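Local coordinates for protein cytochrome c'' (Methylophilus methylotrophus, PDB 1GU2) that binds one covalently attached heme c and probably carries electrons as a monomeric c-type cytochrome, at residues Pro21-Pro26 with Lys109-Ala114; Asn55-Val60 with Ala114-Glu119. One frame throughout, in Å; residues are numbered along the deposited sequence.

Interaction 1 of 2, residues Pro21-Pro26 with Lys109-Ala114; sequences PMYEAP and KANFIA
Tyr23 and Asn111 reach toward each other from opposite directions and meet in a hydrogen bond, the Tyr23 OH donating to Asn111 OD1 at 2.8 Å. With CG anti to the backbone N (chi1 -178°), the phenol is sent straight at helix 106-118, and OD1 lies at the ring's edge, in its plane. Ring and amide planes are 49° apart; the hydroxyl comes in above the carbonyl plane, not on a lone pair. OD1 also accepts from the backbone N of Ser27, so one side-chain oxygen holds both the Tyr23 hydroxyl and the backbone just before helix 28-36. Pro26 packs beside this polar centre: its CA is 3.3 Å from Asn111 OD1, and its CB rests against Ala114 CB at 3.8 Å. One helical turn earlier, Ala110 CB touches the Tyr23 OH at 3.4 Å, approaching the ring obliquely. The Ala110 and Ala114 methyl groups both face the loop. Helix 2-19 flanks the same contact, with Val9 and Thr13 against Pro26 and Ala16 against Tyr23. The arrangement is loop-to-helix packing, joining the link between the first two helices to the C-terminal helix of a cytochrome c-type heme domain.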
loop_
_atom_site.group_PDB
_atom_site.type_symbol
_atom_site.label_atom_id
_atom_site.label_comp_id
_atom_site.label_asym_id
_atom_site.label_seq_id
_atom_site.Cartn_x
_atom_site.Cartn_y
_atom_site.Cartn_z
ATOM N N PRO A 21 19.040 9.784 2.536
ATOM C CA PRO A 21 19.653 9.461 3.822
ATOM C C PRO A 21 18.923 9.945 5.071
ATOM O O PRO A 21 19.044 9.320 6.149
ATOM C CB PRO A 21 21.031 10.135 3.690
ATOM C CG PRO A 21 21.344 10.057 2.227
ATOM C CD PRO A 21 20.028 10.379 1.614
ATOM N N MET A 22 18.134 11.028 4.984
ATOM C CA MET A 22 17.380 11.448 6.161
ATOM C C MET A 22 16.267 10.478 6.507
ATOM O O MET A 22 15.775 10.499 7.637
ATOM C CB MET A 22 16.869 12.881 5.957
ATOM C CG MET A 22 18.076 13.923 6.033
ATOM S SD MET A 22 17.353 15.502 5.892
ATOM C CE MET A 22 16.584 15.618 7.511
ATOM N N TYR A 23 15.864 9.619 5.581
ATOM C CA TYR A 23 14.873 8.590 5.898
ATOM C C TYR A 23 15.551 7.434 6.552
ATOM O O TYR A 23 16.456 6.822 5.929
ATOM C CB TYR A 23 14.175 8.149 4.620
ATOM C CG TYR A 23 13.104 7.111 4.841
ATOM C CD1 TYR A 23 13.342 5.754 4.723
ATOM C CD2 TYR A 23 11.815 7.475 5.158
ATOM C CE1 TYR A 23 12.363 4.812 4.930
ATOM C CE2 TYR A 23 10.803 6.561 5.363
ATOM C CZ TYR A 23 11.097 5.225 5.237
ATOM O OH TYR A 23 10.134 4.251 5.413
ATOM N N GLU A 24 15.154 7.098 7.747
ATOM C CA GLU A 24 15.836 6.068 8.546
ATOM C C GLU A 24 15.009 4.857 8.917
ATOM O O GLU A 24 15.547 3.756 9.075
ATOM C CB GLU A 24 16.337 6.701 9.862
ATOM C CG GLU A 24 17.489 7.659 9.516
ATOM C CD GLU A 24 18.096 8.324 10.725
ATOM O OE1 GLU A 24 17.588 8.207 11.850
ATOM O OE2 GLU A 24 19.105 8.997 10.490
ATOM N N ALA A 25 13.702 5.043 9.064
ATOM C CA ALA A 25 12.796 4.003 9.540
ATOM C C ALA A 25 11.405 4.327 9.071
ATOM O O ALA A 25 11.057 5.475 8.850
ATOM C CB ALA A 25 12.867 3.944 11.061
ATOM N N PRO A 26 10.578 3.307 8.923
ATOM C CA PRO A 26 9.180 3.555 8.512
ATOM C C PRO A 26 8.362 4.419 9.451
ATOM O O PRO A 26 8.497 4.373 10.686
ATOM C CB PRO A 26 8.563 2.152 8.525
ATOM C CG PRO A 26 9.657 1.191 8.507
ATOM C CD PRO A 26 10.901 1.883 9.018
ATOM N N LYS A 109 6.615 2.812 -0.119
ATOM C CA LYS A 109 6.291 1.383 -0.002
ATOM C C LYS A 109 6.583 0.870 1.393
ATOM O O LYS A 109 5.792 0.145 1.989
ATOM C CB LYS A 109 7.078 0.582 -1.064
ATOM C CG LYS A 109 6.683 0.877 -2.503
ATOM C CD LYS A 109 7.484 -0.005 -3.480
ATOM C CE LYS A 109 7.079 0.374 -4.888
ATOM N NZ LYS A 109 7.888 -0.368 -5.890
ATOM N N ALA A 110 7.735 1.244 1.974
ATOM C CA ALA A 110 8.032 0.838 3.331
ATOM C C ALA A 110 6.997 1.355 4.312
ATOM O O ALA A 110 6.499 0.634 5.188
ATOM C CB ALA A 110 9.410 1.345 3.706
ATOM N N ASN A 111 6.634 2.644 4.220
ATOM C CA ASN A 111 5.692 3.235 5.136
ATOM C C ASN A 111 4.307 2.602 4.981
ATOM O O ASN A 111 3.611 2.351 5.973
ATOM C CB ASN A 111 5.542 4.760 4.895
ATOM C CG ASN A 111 6.730 5.592 5.322
ATOM O OD1 ASN A 111 7.602 5.118 6.059
ATOM N ND2 ASN A 111 6.742 6.842 4.878
ATOM N N PHE A 112 3.899 2.345 3.735
ATOM C CA PHE A 112 2.587 1.778 3.489
ATOM C C PHE A 112 2.484 0.340 3.987
ATOM O O PHE A 112 1.495 -0.008 4.615
ATOM C CB PHE A 112 2.255 1.883 1.996
ATOM C CG PHE A 112 0.922 1.218 1.696
ATOM C CD1 PHE A 112 0.858 0.078 0.924
ATOM C CD2 PHE A 112 -0.231 1.777 2.218
ATOM C CE1 PHE A 112 -0.360 -0.521 0.659
ATOM C CE2 PHE A 112 -1.443 1.187 2.004
ATOM C CZ PHE A 112 -1.482 0.049 1.228
ATOM N N ILE A 113 3.490 -0.497 3.715
ATOM C CA ILE A 113 3.422 -1.880 4.165
ATOM C C ILE A 113 3.512 -1.936 5.677
ATOM O O ILE A 113 2.797 -2.724 6.318
ATOM C CB ILE A 113 4.449 -2.772 3.433
ATOM C CG1 ILE A 113 4.261 -2.748 1.912
ATOM C CG2 ILE A 113 4.390 -4.177 4.013
ATOM C CD1 ILE A 113 5.335 -3.471 1.120
ATOM N N ALA A 114 4.297 -1.077 6.304
ATOM C CA ALA A 114 4.363 -1.018 7.754
ATOM C C ALA A 114 3.007 -0.638 8.282
ATOM O O ALA A 114 2.509 -1.213 9.244
ATOM C CB ALA A 114 5.425 -0.024 8.195
#

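Interaction 2 of 2, residues Asn55-Val60 with Ala114-Glu119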
loop_
_atom_site.group_PDB
_atom_site.type_symbol
_atom_site.label_atom_id
_atom_site.label_comp_id
_atom_site.label_asym_id
_atom_site.label_seq_id
_atom_site.Cartn_x
_atom_site.Cartn_y
_atom_site.Cartn_z
ATOM N N ASN A 55 -11.309 3.211 3.715
ATOM C CA ASN A 55 -10.346 3.829 4.632
ATOM C C ASN A 55 -9.758 2.931 5.685
ATOM O O ASN A 55 -9.061 3.298 6.632
ATOM C CB ASN A 55 -10.919 5.083 5.371
ATOM C CG ASN A 55 -12.061 4.733 6.265
ATOM O OD1 ASN A 55 -12.289 3.585 6.634
ATOM N ND2 ASN A 55 -12.844 5.763 6.623
ATOM N N ASN A 56 -9.941 1.684 5.672
ATOM C CA ASN A 56 -9.471 0.538 6.420
ATOM C C ASN A 56 -9.061 -0.605 5.473
ATOM O O ASN A 56 -9.913 -1.318 4.932
ATOM C CB ASN A 56 -10.547 0.091 7.429
ATOM C CG ASN A 56 -10.051 -0.876 8.471
ATOM O OD1 ASN A 56 -10.682 -1.199 9.501
ATOM N ND2 ASN A 56 -8.872 -1.380 8.268
ATOM N N PRO A 57 -7.756 -0.843 5.375
ATOM C CA PRO A 57 -7.282 -1.927 4.484
ATOM C C PRO A 57 -7.527 -3.336 4.957
ATOM O O PRO A 57 -7.264 -4.318 4.254
ATOM C CB PRO A 57 -5.788 -1.602 4.403
ATOM C CG PRO A 57 -5.456 -0.969 5.707
ATOM C CD PRO A 57 -6.645 -0.137 6.034
ATOM N N ALA A 58 -8.112 -3.579 6.134
ATOM C CA ALA A 58 -8.603 -4.810 6.662
ATOM C C ALA A 58 -9.991 -5.116 6.101
ATOM O O ALA A 58 -10.453 -6.263 6.264
ATOM C CB ALA A 58 -8.627 -4.763 8.185
ATOM N N ASN A 59 -10.653 -4.174 5.435
ATOM C CA ASN A 59 -11.976 -4.411 4.865
ATOM C C ASN A 59 -11.925 -4.824 3.394
ATOM O O ASN A 59 -10.935 -4.613 2.697
ATOM C CB ASN A 59 -12.918 -3.160 4.913
ATOM C CG ASN A 59 -13.562 -3.154 6.277
ATOM O OD1 ASN A 59 -14.592 -3.491 6.780
ATOM N ND2 ASN A 59 -12.723 -2.603 7.088
ATOM N N VAL A 60 -13.022 -5.374 2.903
ATOM C CA VAL A 60 -13.193 -5.637 1.478
ATOM C C VAL A 60 -13.449 -4.326 0.775
ATOM O O VAL A 60 -14.279 -3.530 1.188
ATOM C CB VAL A 60 -14.346 -6.627 1.308
ATOM C CG1 VAL A 60 -14.731 -6.722 -0.143
ATOM C CG2 VAL A 60 -13.970 -8.005 1.851
ATOM N N ALA A 114 4.297 -1.077 6.304
ATOM C CA ALA A 114 4.363 -1.018 7.754
ATOM C C ALA A 114 3.007 -0.638 8.282
ATOM O O ALA A 114 2.509 -1.213 9.244
ATOM C CB ALA A 114 5.425 -0.024 8.195
ATOM N N TYR A 115 2.341 0.322 7.653
ATOM C CA TYR A 115 0.956 0.682 8.064
ATOM C C TYR A 115 0.030 -0.516 7.925
ATOM O O TYR A 115 -0.793 -0.835 8.807
ATOM C CB TYR A 115 0.502 1.912 7.235
ATOM C CG TYR A 115 -1.005 2.086 7.293
ATOM C CD1 TYR A 115 -1.627 2.349 8.501
ATOM C CD2 TYR A 115 -1.808 1.964 6.163
ATOM C CE1 TYR A 115 -3.021 2.503 8.525
ATOM C CE2 TYR A 115 -3.194 2.109 6.163
ATOM C CZ TYR A 115 -3.759 2.390 7.383
ATOM O OH TYR A 115 -5.116 2.497 7.468
ATOM N N LEU A 116 0.097 -1.267 6.819
ATOM C CA LEU A 116 -0.732 -2.481 6.653
ATOM C C LEU A 116 -0.531 -3.472 7.805
ATOM O O LEU A 116 -1.538 -4.137 8.188
ATOM C CB LEU A 116 -0.429 -3.180 5.356
ATOM C CG LEU A 116 -0.856 -2.519 4.050
ATOM C CD1 LEU A 116 -0.519 -3.437 2.877
ATOM C CD2 LEU A 116 -2.325 -2.178 4.005
ATOM N N LEU A 117 0.668 -3.609 8.341
ATOM C CA LEU A 117 0.956 -4.536 9.452
ATOM C C LEU A 117 0.187 -4.129 10.701
ATOM O O LEU A 117 -0.012 -4.958 11.592
ATOM C CB LEU A 117 2.448 -4.609 9.783
ATOM C CG LEU A 117 3.372 -5.200 8.726
ATOM C CD1 LEU A 117 4.834 -5.121 9.127
ATOM C CD2 LEU A 117 2.962 -6.620 8.402
ATOM N N THR A 118 -0.244 -2.887 10.808
ATOM C CA THR A 118 -0.875 -2.410 12.006
ATOM C C THR A 118 -2.414 -2.458 11.956
ATOM O O THR A 118 -3.052 -2.248 12.988
ATOM C CB THR A 118 -0.548 -0.931 12.343
ATOM O OG1 THR A 118 -1.131 -0.026 11.374
ATOM C CG2 THR A 118 0.935 -0.807 12.409
ATOM N N GLU A 119 -2.972 -2.707 10.781
ATOM C CA GLU A 119 -4.419 -2.722 10.547
ATOM C C GLU A 119 -4.882 -4.160 10.554
ATOM O O GLU A 119 -4.977 -4.936 9.626
ATOM C CB GLU A 119 -4.795 -1.991 9.255
ATOM C CG GLU A 119 -4.525 -0.504 9.358
ATOM C CD GLU A 119 -5.672 0.214 10.004
ATOM O OE1 GLU A 119 -6.369 -0.322 10.878
ATOM O OE2 GLU A 119 -5.924 1.381 9.650
HETATM O O HOH W 1 -6.767 4.515 6.956
#
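A type I beta turn from Asn56 to Asn59, just beyond the helix that carries the heme-binding cysteines and His53, packs against the C-terminal end of helix 106-118. Pro57 is the wedge. Its CB meets Leu116 CD2 at 3.5 Å, and its CG lies against Glu119 CB. The Pro57 CD approaches Tyr115 OH at 3.4 Å. The pyrrolidine crosses the Glu119 chain at about a right angle and comes obliquely to the Tyr115 ring. In this c-type heme domain the wedge joins the loop following the heme-attachment segment to the C-terminal helix, the Leu116 side chain about 5 Å from the heme and the Pro57 side chain about 6 Å from that of the axial ligand His53. A polar chain runs along one margin of the apolar patch: Tyr115 OH donates to the anti lone pair of Glu119 OE2 at 2.6 Å, and a water gives one hydrogen to that hydroxyl and the other to Asn55 O (2.6 Å from the water O). The phenolic oxygen is thus gripped by one carboxylate and one water. Glu119 reaches back to it because its chain bends at chi2 (-85°), folding the carboxylate beside the proline. Near the helix end, Thr118 OG1 bonds to Tyr115 O in the carbonyl plane, sharing that oxygen with Thr118 N. Ala58 CB closes the contact 3.9 Å from Glu119 O.

Overall arrangement
Both contacts use helix 106-118 and share Ala114, but they lie at successive levels along it, their centres 16 Å apart. Interaction 1 brings in the loop between helices 2-19 and 28-36; interaction 2 brings in the loop after the heme-attachment helix 49-53. Phe112, in the helical segment of interaction 1, touches the heme. Of the residues that make the contacts, Leu116 of interaction 2 comes about 5 Å from the heme, side chain to heme, against about 10 Å for Asn111 of interaction 1. The segments alternate along the chain, and the shared helix meets the loop before helix 28-36 on one part of its length and the loop after helix 49-53 at its C-terminal end.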